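Local coordinates for protein heme peroxidase (Bacteroides thetaiotaomicron, PDB 2GVK) that probably acts as a dye-decolorizing heme peroxidase, using hydrogen peroxide to oxidise dyes and other organic substrates, at residues Gly213-Lys216 with Phe217-Val220; His195-Val198 with Ala199-Ala202; Arg275-Glu278 with Asn279-Gly283; Lys116-Gly119 with Leu120-Glu123; Arg146-Asp149 with Gly150-Ile153. All coordinates share one frame; numbering follows the deposited sequence. Where two conformers were deposited one is given.

Contact 1: Gly213-Lys216 with Phe217-Val220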
loop_
_atom_site.group_PDB
_atom_site.type_symbol
_atom_site.label_atom_id
_atom_site.label_comp_id
_atom_site.label_asym_id
_atom_site.label_seq_id
_atom_site.Cartn_x
_atom_site.Cartn_y
_atom_site.Cartn_z
ATOM N N GLY A 213 -9.542 2.566 32.997
ATOM C CA GLY A 213 -9.078 1.262 33.477
ATOM C C GLY A 213 -7.930 0.659 32.659
ATOM O O GLY A 213 -7.580 -0.503 32.846
ATOM N N ARG A 214 -7.365 1.451 31.733
ATOM C CA ARG A 214 -6.199 1.031 30.947
ATOM C C ARG A 214 -5.214 2.188 30.867
ATOM O O ARG A 214 -5.585 3.346 31.076
ATOM C CB ARG A 214 -6.615 0.603 29.510
ATOM C CG ARG A 214 -7.812 -0.343 29.443
ATOM C CD ARG A 214 -8.079 -0.819 28.032
ATOM N NE ARG A 214 -7.038 -1.735 27.579
ATOM C CZ ARG A 214 -7.090 -3.064 27.700
ATOM N NH1 ARG A 214 -8.156 -3.655 28.235
ATOM N NH2 ARG A 214 -6.075 -3.807 27.273
ATOM N N HIS A 215 -3.956 1.879 30.566
ATOM C CA HIS A 215 -2.939 2.914 30.393
ATOM C C HIS A 215 -3.112 3.622 29.054
ATOM O O HIS A 215 -3.485 2.999 28.042
ATOM C CB HIS A 215 -1.554 2.317 30.519
ATOM C CG HIS A 215 -1.221 1.875 31.904
ATOM N ND1 HIS A 215 -0.810 2.753 32.883
ATOM C CD2 HIS A 215 -1.275 0.654 32.492
ATOM C CE1 HIS A 215 -0.594 2.086 34.004
ATOM N NE2 HIS A 215 -0.876 0.813 33.796
ATOM N N LYS A 216 -2.901 4.926 29.045
ATOM C CA LYS A 216 -3.243 5.704 27.893
ATOM C C LYS A 216 -2.323 5.437 26.708
ATOM O O LYS A 216 -2.785 5.343 25.557
ATOM C CB LYS A 216 -3.232 7.205 28.227
ATOM C CG LYS A 216 -3.852 8.079 27.109
ATOM C CD LYS A 216 -4.062 9.493 27.562
ATOM C CE LYS A 216 -4.832 10.329 26.525
ATOM N NZ LYS A 216 -5.146 11.738 27.032
ATOM N N PHE A 217 -1.026 5.343 26.995
ATOM C CA PHE A 217 -0.000 5.209 25.971
ATOM C C PHE A 217 0.008 3.809 25.365
ATOM O O PHE A 217 -0.198 3.634 24.156
ATOM C CB PHE A 217 1.389 5.525 26.578
ATOM C CG PHE A 217 2.510 5.498 25.578
ATOM C CD1 PHE A 217 2.835 6.632 24.844
ATOM C CD2 PHE A 217 3.252 4.348 25.382
ATOM C CE1 PHE A 217 3.867 6.605 23.911
ATOM C CE2 PHE A 217 4.280 4.315 24.453
ATOM C CZ PHE A 217 4.589 5.446 23.721
ATOM N N ASN A 218 0.170 2.821 26.217
ATOM C CA ASN A 218 0.442 1.432 25.764
ATOM C C ASN A 218 -0.757 0.483 25.814
ATOM O O ASN A 218 -0.632 -0.695 25.457
ATOM C CB ASN A 218 1.624 0.844 26.540
ATOM C CG ASN A 218 1.332 0.658 28.022
ATOM O OD1 ASN A 218 0.167 0.678 28.468
ATOM N ND2 ASN A 218 2.387 0.421 28.795
ATOM N N ASP A 219 -1.924 0.997 26.239
ATOM C CA ASP A 219 -3.183 0.212 26.223
ATOM C C ASP A 219 -3.142 -1.023 27.140
ATOM O O ASP A 219 -3.995 -1.878 27.042
ATOM C CB ASP A 219 -3.530 -0.219 24.788
ATOM C CG ASP A 219 -4.946 -0.834 24.674
ATOM O OD1 ASP A 219 -5.886 -0.312 25.316
ATOM O OD2 ASP A 219 -5.113 -1.817 23.902
ATOM N N VAL A 220 -2.196 -1.067 28.061
ATOM C CA VAL A 220 -2.126 -2.158 29.033
ATOM C C VAL A 220 -3.163 -1.943 30.133
ATOM O O VAL A 220 -3.303 -0.852 30.658
ATOM C CB VAL A 220 -0.710 -2.274 29.659
ATOM C CG1 VAL A 220 -0.688 -3.304 30.777
ATOM C CG2 VAL A 220 0.327 -2.637 28.572
#
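A bend at chi3 (70°) turns the guanidinium of Arg214 back onto Asp219, which extends its carboxylate away from its own amide (chi1 -170°) and sets OD1 next to NE. The two flat groups are turned 43° against each other. NE forms a salt bridge with Asp219 OD1 at 2.9 Å, reaching that oxygen from above the carboxylate plane. It also shares the backbone carbonyl with NH2, which meets Asp219 O at 2.8 Å nearly along the C=O axis, so one carbonyl oxygen takes two donors from a single guanidinium. With an alanine in place of Arg214, Asp219 O would probably lose both of these donors and the carboxylate its charged mate within the loop. Asp219 OD2 bonds to Thr160 and to Ser55 of the second subunit, which ties the bend to a neighbouring loop and to the interface. Beside this grip, His215 N donates to Val220 O at 2.8 Å, while the return bond from Asp219 N to His215 O is weak. Asn218 OD1 lies 3.1 Å from His215 CB and accepts from Val220 N at 3.0 Å, forming an Asx turn within the loop that joins helix 205-212 to helix 232-235.

Contact 2: His195-Val198 with Ala199-Ala202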
loop_
_atom_site.group_PDB
_atom_site.type_symbol
_atom_site.label_atom_id
_atom_site.label_comp_id
_atom_site.label_asym_id
_atom_site.label_seq_id
_atom_site.Cartn_x
_atom_site.Cartn_y
_atom_site.Cartn_z
ATOM N N HIS A 195 -19.509 14.182 24.498
ATOM C CA HIS A 195 -18.505 14.320 25.549
ATOM C C HIS A 195 -18.332 15.728 26.007
ATOM O O HIS A 195 -18.518 16.687 25.226
ATOM C CB HIS A 195 -17.165 13.798 25.065
ATOM C CG HIS A 195 -17.170 12.355 24.757
ATOM N ND1 HIS A 195 -17.390 11.389 25.723
ATOM C CD2 HIS A 195 -17.041 11.692 23.582
ATOM C CE1 HIS A 195 -17.356 10.199 25.157
ATOM N NE2 HIS A 195 -17.166 10.355 23.859
ATOM N N ASP A 196 -18.000 15.871 27.297
ATOM C CA ASP A 196 -17.539 17.130 27.864
ATOM C C ASP A 196 -16.026 17.108 27.757
ATOM O O ASP A 196 -15.323 16.701 28.679
ATOM C CB ASP A 196 -17.989 17.242 29.318
ATOM C CG ASP A 196 -17.655 18.592 29.945
ATOM O OD1 ASP A 196 -16.839 19.363 29.362
ATOM O OD2 ASP A 196 -18.186 18.866 31.061
HETATM N N MSE A 197 -15.528 17.499 26.586
HETATM C CA MSE A 197 -14.080 17.423 26.299
HETATM C C MSE A 197 -13.265 18.400 27.102
HETATM O O MSE A 197 -12.131 18.131 27.427
HETATM C CB MSE A 197 -13.815 17.636 24.813
HETATM C CG MSE A 197 -14.357 16.574 23.975
HETATM SE SE MSE A 197 -13.652 14.801 24.441
HETATM C CE MSE A 197 -11.993 14.869 23.437
ATOM N N VAL A 198 -13.845 19.527 27.458
ATOM C CA VAL A 198 -13.124 20.494 28.256
ATOM C C VAL A 198 -12.828 19.921 29.647
ATOM O O VAL A 198 -11.688 19.929 30.097
ATOM C CB VAL A 198 -13.898 21.831 28.360
ATOM C CG1 VAL A 198 -13.254 22.732 29.362
ATOM C CG2 VAL A 198 -13.958 22.496 26.986
ATOM N N ALA A 199 -13.828 19.311 30.266
ATOM C CA ALA A 199 -13.636 18.690 31.569
ATOM C C ALA A 199 -12.671 17.496 31.478
ATOM O O ALA A 199 -11.848 17.295 32.361
ATOM C CB ALA A 199 -14.932 18.259 32.120
ATOM N N TRP A 200 -12.811 16.690 30.419
ATOM C CA TRP A 200 -11.957 15.517 30.222
ATOM C C TRP A 200 -10.500 15.910 30.072
ATOM O O TRP A 200 -9.621 15.320 30.694
ATOM C CB TRP A 200 -12.411 14.745 28.991
ATOM C CG TRP A 200 -11.571 13.570 28.665
ATOM C CD1 TRP A 200 -10.750 13.431 27.596
ATOM C CD2 TRP A 200 -11.468 12.341 29.417
ATOM N NE1 TRP A 200 -10.123 12.221 27.638
ATOM C CE2 TRP A 200 -10.570 11.515 28.731
ATOM C CE3 TRP A 200 -12.048 11.873 30.610
ATOM C CZ2 TRP A 200 -10.247 10.223 29.176
ATOM C CZ3 TRP A 200 -11.724 10.589 31.051
ATOM C CH2 TRP A 200 -10.818 9.794 30.348
ATOM N N ASN A 201 -10.252 16.924 29.254
ATOM C CA ASN A 201 -8.895 17.348 28.960
ATOM C C ASN A 201 -8.237 18.029 30.179
ATOM O O ASN A 201 -7.032 18.125 30.258
ATOM C CB ASN A 201 -8.879 18.291 27.740
ATOM C CG ASN A 201 -9.087 17.551 26.403
ATOM O OD1 ASN A 201 -8.793 16.367 26.279
ATOM N ND2 ASN A 201 -9.484 18.289 25.390
ATOM N N ALA A 202 -9.046 18.461 31.133
ATOM C CA ALA A 202 -8.532 19.072 32.345
ATOM C C ALA A 202 -8.007 18.024 33.339
ATOM O O ALA A 202 -7.320 18.373 34.316
ATOM C CB ALA A 202 -9.618 19.937 33.004
#
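The indole of Trp200 is approached obliquely by the selenium of Met197, a selenomethionine: in one of its two conformers, SE is 5.3 Å from the centroid of the five-membered ring of Trp200 and 51° off its normal. This is a Met-aromatic contact, and the nearest ring atom, Trp200 CD1, lies 4.5 Å from Met197 SE. Phe295 meets the indole edge-to-face, NE1 donates to Ile154 O in a loop, and Val211 and Ile212 of helix 205-212 also touch it. The second flat group is the carboxylate of Asp196, with CG anti to the backbone N (chi1 -175°). That torsion swings OD1 back over the first turn, where Ala199 N donates to it at 3.1 Å along a nearly straight path (166°), coming from above the carboxylate plane. The methyl of Ala199 fills in alongside, its CB 3.5 Å from Asp196 OD2. Asp196 is therefore the N-cap of helix 197-201, and its carbonyl starts the backbone ladder by accepting from Trp200 N at 3.1 Å. Asn201 N continues the ladder to Met197 O at 2.9 Å, and the amide of Asn201 packs against that same carbonyl. An acidic side chain at the amino end of a helix, where the N-H groups of the first turn point, is likely to favour its charged form, as the helix dipole and the capping bond would both stabilise it.

Contact 3: Arg275-Glu278 with Asn279-Gly283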
loop_
_atom_site.group_PDB
_atom_site.type_symbol
_atom_site.label_atom_id
_atom_site.label_comp_id
_atom_site.label_asym_id
_atom_site.label_seq_id
_atom_site.Cartn_x
_atom_site.Cartn_y
_atom_site.Cartn_z
ATOM N N ARG A 275 -27.293 -5.838 30.686
ATOM C CA ARG A 275 -26.617 -5.950 31.976
ATOM C C ARG A 275 -25.443 -4.973 32.079
ATOM O O ARG A 275 -25.215 -4.366 33.127
ATOM C CB ARG A 275 -26.139 -7.382 32.219
ATOM C CG ARG A 275 -25.289 -7.553 33.474
ATOM C CD ARG A 275 -25.565 -8.836 34.250
ATOM N NE ARG A 275 -26.974 -8.980 34.596
ATOM C CZ ARG A 275 -27.451 -9.945 35.372
ATOM N NH1 ARG A 275 -26.633 -10.856 35.881
ATOM N NH2 ARG A 275 -28.750 -10.007 35.640
HETATM N N MSE A 276 -24.709 -4.828 30.979
HETATM C CA MSE A 276 -23.624 -3.853 30.870
HETATM C C MSE A 276 -24.169 -2.443 31.130
HETATM O O MSE A 276 -23.611 -1.679 31.910
HETATM C CB MSE A 276 -22.997 -3.937 29.474
HETATM C CG MSE A 276 -21.863 -2.985 29.234
HETATM SE SE MSE A 276 -21.419 -2.853 27.339
HETATM C CE MSE A 276 -22.903 -1.661 26.783
ATOM N N LEU A 277 -25.281 -2.116 30.471
ATOM C CA LEU A 277 -25.908 -0.821 30.646
ATOM C C LEU A 277 -26.373 -0.606 32.088
ATOM O O LEU A 277 -26.261 0.500 32.616
ATOM C CB LEU A 277 -27.084 -0.655 29.689
ATOM C CG LEU A 277 -26.727 -0.556 28.212
ATOM C CD1 LEU A 277 -27.973 -0.726 27.362
ATOM C CD2 LEU A 277 -26.056 0.757 27.899
ATOM N N GLU A 278 -26.941 -1.640 32.702
ATOM C CA GLU A 278 -27.322 -1.546 34.137
ATOM C C GLU A 278 -26.083 -1.224 34.991
ATOM O O GLU A 278 -26.119 -0.323 35.844
ATOM C CB GLU A 278 -27.955 -2.828 34.614
ATOM C CG GLU A 278 -29.359 -3.079 34.079
ATOM C CD GLU A 278 -29.900 -4.466 34.479
ATOM O OE1 GLU A 278 -29.178 -5.218 35.188
ATOM O OE2 GLU A 278 -31.037 -4.813 34.065
ATOM N N ASN A 279 -24.989 -1.955 34.760
ATOM C CA ASN A 279 -23.752 -1.716 35.495
ATOM C C ASN A 279 -23.265 -0.268 35.331
ATOM O O ASN A 279 -22.700 0.308 36.253
ATOM C CB ASN A 279 -22.645 -2.673 35.034
ATOM C CG ASN A 279 -22.793 -4.072 35.603
ATOM O OD1 ASN A 279 -23.800 -4.409 36.230
ATOM N ND2 ASN A 279 -21.791 -4.899 35.371
HETATM N N MSE A 280 -23.426 0.284 34.132
HETATM C CA MSE A 280 -22.950 1.633 33.844
HETATM C C MSE A 280 -23.819 2.696 34.468
HETATM O O MSE A 280 -23.311 3.616 35.148
HETATM C CB MSE A 280 -22.905 1.870 32.339
HETATM C CG MSE A 280 -21.848 1.080 31.626
HETATM SE SE MSE A 280 -22.070 1.235 29.704
HETATM C CE MSE A 280 -21.713 3.228 29.537
ATOM N N PHE A 281 -25.128 2.590 34.257
ATOM C CA PHE A 281 -26.045 3.693 34.586
ATOM C C PHE A 281 -26.642 3.597 35.976
ATOM O O PHE A 281 -26.929 4.617 36.589
ATOM C CB PHE A 281 -27.148 3.799 33.523
ATOM C CG PHE A 281 -26.658 4.354 32.206
ATOM C CD1 PHE A 281 -26.033 3.523 31.271
ATOM C CD2 PHE A 281 -26.760 5.707 31.933
ATOM C CE1 PHE A 281 -25.559 4.034 30.091
ATOM C CE2 PHE A 281 -26.305 6.223 30.755
ATOM C CZ PHE A 281 -25.672 5.396 29.835
ATOM N N ILE A 282 -26.882 2.384 36.444
ATOM C CA ILE A 282 -27.392 2.179 37.811
ATOM C C ILE A 282 -26.240 1.904 38.763
ATOM O O ILE A 282 -26.176 2.484 39.876
ATOM C CB ILE A 282 -28.381 1.011 37.872
ATOM C CG1 ILE A 282 -29.500 1.195 36.842
ATOM C CG2 ILE A 282 -28.963 0.876 39.284
ATOM C CD1 ILE A 282 -30.280 2.497 37.002
ATOM N N GLY A 283 -25.327 1.039 38.335
ATOM C CA GLY A 283 -24.202 0.627 39.148
ATOM C C GLY A 283 -24.412 -0.751 39.754
ATOM O O GLY A 283 -25.529 -1.112 40.157
#
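Phe281 lies alongside Leu277, one turn back on the helix, both side chains pointing the same way. With CG anti to its carbonyl carbon (chi1 -73°), the ring is laid back along Leu277. Phe281 CB sits 3.5 Å and CG 3.9 Å from Leu277 O. CD1 comes to 3.3 Å from Leu277 O, which lies in the ring plane and faces an edge. One atom further, CE1 touches the methyl CD2 of Leu277 at 4.0 Å, and the side chain also packs on Tyr193 of strand 186-195 and Ile95 of strand 95-96. The carbonyl of Leu277 is itself engaged, accepting from Phe281 N. These bonds belong to the last turns of helix 270-281, where the regular i to i+4 pattern gives way: Glu278 O accepts from Ile282 N at 2.9 Å and also from Gly283 N at 2.9 Å, the latter spanning five residues. Gly283 then takes positive phi (102°), an angle at which a side chain would collide with the carbonyl oxygen of Ile282, and the chain leaves the helix. On another side of the helix Asn279 rests CB on Met276 O at 3.4 Å and directs ND2 to Val235 O. With an alanine in place of Asn279, the carbonyl of Val235 is likely to be left without this donor. Met280 SE lies 4.4 Å from Leu277 CD2, and the side chain also touches Tyr193 and Thr236.

Contact 4: Lys116-Gly119 with Leu120-Glu123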
loop_
_atom_site.group_PDB
_atom_site.type_symbol
_atom_site.label_atom_id
_atom_site.label_comp_id
_atom_site.label_asym_id
_atom_site.label_seq_id
_atom_site.Cartn_x
_atom_site.Cartn_y
_atom_site.Cartn_z
ATOM N N LYS A 116 -12.852 1.321 3.661
ATOM C CA LYS A 116 -11.545 1.999 3.713
ATOM C C LYS A 116 -11.596 3.395 3.114
ATOM O O LYS A 116 -10.697 4.218 3.367
ATOM C CB LYS A 116 -10.456 1.148 3.027
ATOM C CG LYS A 116 -9.970 0.004 3.897
ATOM C CD LYS A 116 -8.737 -0.672 3.320
ATOM N N GLN A 117 -12.621 3.666 2.321
ATOM C CA GLN A 117 -12.835 5.004 1.750
ATOM C C GLN A 117 -14.262 5.445 1.973
ATOM O O GLN A 117 -15.176 4.685 1.762
ATOM C CB GLN A 117 -12.540 5.005 0.274
ATOM C CG GLN A 117 -11.106 4.783 -0.051
ATOM C CD GLN A 117 -10.830 4.931 -1.532
ATOM O OE1 GLN A 117 -11.770 4.979 -2.360
ATOM N NE2 GLN A 117 -9.563 5.005 -1.889
HETATM N N MSE A 118 -14.446 6.686 2.405
HETATM C CA MSE A 118 -15.783 7.211 2.676
HETATM C C MSE A 118 -16.654 7.262 1.423
HETATM O O MSE A 118 -17.869 7.097 1.507
HETATM C CB MSE A 118 -15.704 8.591 3.319
HETATM C CG MSE A 118 -17.041 9.207 3.602
HETATM SE SE MSE A 118 -18.130 8.102 4.810
HETATM C CE MSE A 118 -17.715 8.994 6.520
ATOM N N GLY A 119 -16.029 7.425 0.257
ATOM C CA GLY A 119 -16.764 7.487 -1.000
ATOM C C GLY A 119 -17.563 6.218 -1.291
ATOM O O GLY A 119 -18.651 6.268 -1.890
ATOM N N LEU A 120 -17.056 5.087 -0.836
ATOM C CA LEU A 120 -17.766 3.813 -1.025
ATOM C C LEU A 120 -18.959 3.703 -0.102
ATOM O O LEU A 120 -19.995 3.171 -0.487
ATOM C CB LEU A 120 -16.808 2.638 -0.823
ATOM C CG LEU A 120 -15.574 2.625 -1.735
ATOM C CD1 LEU A 120 -14.809 1.327 -1.523
ATOM C CD2 LEU A 120 -15.929 2.785 -3.191
ATOM N N CYS A 121 -18.823 4.216 1.118
ATOM C CA CYS A 121 -19.959 4.255 2.040
ATOM C C CYS A 121 -21.022 5.142 1.466
ATOM O O CYS A 121 -22.208 4.796 1.480
ATOM C CB CYS A 121 -19.540 4.760 3.412
ATOM S SG CYS A 121 -18.264 3.706 4.241
ATOM N N PHE A 122 -20.614 6.295 0.947
ATOM C CA PHE A 122 -21.559 7.211 0.308
ATOM C C PHE A 122 -22.278 6.535 -0.840
ATOM O O PHE A 122 -23.473 6.655 -0.972
ATOM C CB PHE A 122 -20.853 8.487 -0.211
ATOM C CG PHE A 122 -21.649 9.230 -1.228
ATOM C CD1 PHE A 122 -22.710 10.021 -0.845
ATOM C CD2 PHE A 122 -21.401 9.065 -2.594
ATOM C CE1 PHE A 122 -23.486 10.651 -1.784
ATOM C CE2 PHE A 122 -22.165 9.726 -3.541
ATOM C CZ PHE A 122 -23.227 10.495 -3.134
ATOM N N GLU A 123 -21.545 5.820 -1.666
ATOM C CA GLU A 123 -22.136 5.170 -2.829
ATOM C C GLU A 123 -23.295 4.248 -2.401
ATOM O O GLU A 123 -24.420 4.339 -2.920
ATOM C CB GLU A 123 -21.054 4.371 -3.583
ATOM C CG GLU A 123 -21.571 3.495 -4.715
ATOM C CD GLU A 123 -21.817 4.257 -5.960
ATOM O OE1 GLU A 123 -21.999 5.499 -5.877
ATOM O OE2 GLU A 123 -21.759 3.635 -7.052
#
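Phe122 N gives the straightest bond of this helix start, donating to Met118 O at 2.9 Å with an N-H...O angle of 167°. Glu123 N repeats the pattern to Gly119 O at 2.9 Å. One step earlier Leu120 N reaches Gln117 O at 3.2 Å from above the carbonyl plane, an i to i+3 bond at the start of helix 118-131. Met118, a selenomethionine, is bent at chi2 (59°), which folds SE back onto Cys121 CB at 3.9 Å; both side chains rest on Ile26 of strand 24-32, and Cys121 also on Ile113 and Ala115. Gly119 O lies in the plane of the Phe122 ring, at its edge, with CD2 at 4.0 Å. Outward, the fourth subunit closes over this turn: its Tyr147 meets the ring of Phe122 edge-to-face, its Phe145 meets the same ring, and its Met148 packs on Leu120. The carboxylate of Glu123 has two partners, Arg59 of the same chain through a salt bridge at OE2 and Tyr147 OH of the fourth subunit at OE1. A buried acid held between an arginine and a phenol is likely to stay ionised, its charge balanced within the chain while it also accepts a bond across the interface.

Contact 5: Arg146-Asp149 with Gly150-Ile153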
loop_
_atom_site.group_PDB
_atom_site.type_symbol
_atom_site.label_atom_id
_atom_site.label_comp_id
_atom_site.label_asym_id
_atom_site.label_seq_id
_atom_site.Cartn_x
_atom_site.Cartn_y
_atom_site.Cartn_z
ATOM N N ARG A 146 -11.986 6.355 11.918
ATOM C CA ARG A 146 -10.970 5.753 12.772
ATOM C C ARG A 146 -9.969 6.828 13.150
ATOM O O ARG A 146 -9.541 7.638 12.310
ATOM C CB ARG A 146 -10.280 4.605 12.053
ATOM C CG ARG A 146 -9.387 3.773 12.932
ATOM C CD ARG A 146 -8.793 2.605 12.138
ATOM N NE ARG A 146 -7.676 1.963 12.851
ATOM C CZ ARG A 146 -7.842 1.056 13.767
ATOM N NH1 ARG A 146 -9.054 0.711 14.119
ATOM N NH2 ARG A 146 -6.789 0.509 14.375
ATOM N N TYR A 147 -9.600 6.851 14.413
ATOM C CA TYR A 147 -8.770 7.896 14.945
ATOM C C TYR A 147 -7.454 7.290 15.412
ATOM O O TYR A 147 -7.407 6.559 16.402
ATOM C CB TYR A 147 -9.512 8.593 16.108
ATOM C CG TYR A 147 -8.742 9.667 16.813
ATOM C CD1 TYR A 147 -8.039 10.620 16.102
ATOM C CD2 TYR A 147 -8.852 9.825 18.186
ATOM C CE1 TYR A 147 -7.337 11.645 16.772
ATOM C CE2 TYR A 147 -8.167 10.829 18.848
ATOM C CZ TYR A 147 -7.432 11.739 18.137
ATOM O OH TYR A 147 -6.768 12.730 18.802
HETATM N N MSE A 148 -6.401 7.542 14.648
HETATM C CA MSE A 148 -5.080 7.034 14.981
HETATM C C MSE A 148 -5.126 5.494 15.038
HETATM O O MSE A 148 -5.789 4.854 14.205
HETATM C CB MSE A 148 -4.602 7.630 16.329
HETATM C CG MSE A 148 -4.713 9.153 16.414
HETATM SE SE MSE A 148 -3.365 9.963 15.312
HETATM C CE MSE A 148 -4.150 11.812 15.001
ATOM N N ASP A 149 -4.503 4.926 16.062
ATOM C CA ASP A 149 -4.405 3.467 16.199
ATOM C C ASP A 149 -5.606 2.904 16.939
ATOM O O ASP A 149 -5.463 2.238 17.988
ATOM C CB ASP A 149 -3.080 3.063 16.904
ATOM C CG ASP A 149 -2.929 3.682 18.301
ATOM O OD1 ASP A 149 -3.452 4.794 18.519
ATOM O OD2 ASP A 149 -2.228 3.080 19.166
ATOM N N GLY A 150 -6.791 3.220 16.441
ATOM C CA GLY A 150 -8.032 2.700 17.021
ATOM C C GLY A 150 -8.445 3.378 18.310
ATOM O O GLY A 150 -9.154 2.788 19.130
ATOM N N LYS A 151 -8.068 4.648 18.465
ATOM C CA LYS A 151 -8.455 5.413 19.651
ATOM C C LYS A 151 -9.891 5.867 19.584
ATOM O O LYS A 151 -10.409 6.227 18.524
ATOM C CB LYS A 151 -7.555 6.651 19.814
ATOM C CG LYS A 151 -6.087 6.349 20.014
ATOM C CD LYS A 151 -5.313 7.630 20.280
ATOM C CE LYS A 151 -3.797 7.482 19.986
ATOM N NZ LYS A 151 -3.162 6.392 20.786
ATOM N N ALA A 152 -10.545 5.854 20.738
ATOM C CA ALA A 152 -11.761 6.577 20.916
ATOM C C ALA A 152 -11.418 8.078 20.956
ATOM O O ALA A 152 -10.258 8.456 21.114
ATOM C CB ALA A 152 -12.464 6.149 22.198
ATOM N N ILE A 153 -12.415 8.907 20.821
ATOM C CA ILE A 153 -12.192 10.330 20.674
ATOM C C ILE A 153 -11.616 10.953 21.982
ATOM O O ILE A 153 -11.018 12.034 21.955
ATOM C CB ILE A 153 -13.500 11.024 20.229
ATOM C CG1 ILE A 153 -13.206 12.361 19.518
ATOM C CG2 ILE A 153 -14.444 11.195 21.399
ATOM C CD1 ILE A 153 -14.387 12.888 18.751
HETATM O O HOH W 1 -9.162 14.004 20.948
#
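Tyr147 O and Lys151 N close a tight reversal, the amide donating at 2.9 Å nearly head-on to the carbonyl. Inside it Gly150 N makes a weak bond to Met148 O across an inverse gamma turn centred on Asp149. Gly150 follows with positive phi (76°), and a CB there would clash with Asp149 O and crowd the arginine beside it. That arginine, Arg146, lays one face of its guanidinium over the turn, Gly150 N being 3.4 Å from NH2; both are donors, so this is not a hydrogen bond, and NH2 bonds to Asn58 O of the second subunit. Lys151 bends at chi4 (-58°), bringing NZ to 2.8 Å from Asp149 OD1 in a salt bridge that uses the syn lone pair. On the way its CE crosses Met148, 3.7 Å from Met148 CB. The other oxygen of Asp149 pairs with Arg59 of the second subunit, leaving the carboxylate shared between two cations. Tyr147 sets the edge of its ring at Ala152 O, with CD2 at 3.5 Å, and Lys151 CB lies obliquely to it. A water donates to Ile153 O at 2.9 Å and more weakly to Tyr147 OH, whose stronger partner is Glu123 of the fourth subunit. The loop leaves strand 136-145 and runs toward the GFVDG sequence, which matches the GXXDG motif of the family; a backbone bond between Gly150 and Asp158 joins the turn to it. Tyr147 packs on Pro250, and Ile153 lies on Pro250 and Ala252 of strand 245-253 and on Tyr259 and Thr261 of strand 258-267.

How the contacts relate
Contacts 2 and 5 touch, His195 CD2 packing on Ile153 CG2 at 3.4 Å, so the end of strand 186-195 packs on the loop 146-153. Contacts 1 and 5, about 13 Å apart between centres, both meet the second subunit. The GXXDG motif that follows contact 5 probably belongs to the family's heme-binding site; its Phe156 is touched by contacts 1 and 2 and its Val157 by contacts 1 and 5, and an unidentified ligand lies about 3 Å from Gly150. Contacts 4 and 5, about 19 Å apart between centres, each face the fourth subunit. Contact 3, about 35 Å from contact 4 between centres and on the opposite side of the chain's centre, touches no other subunit.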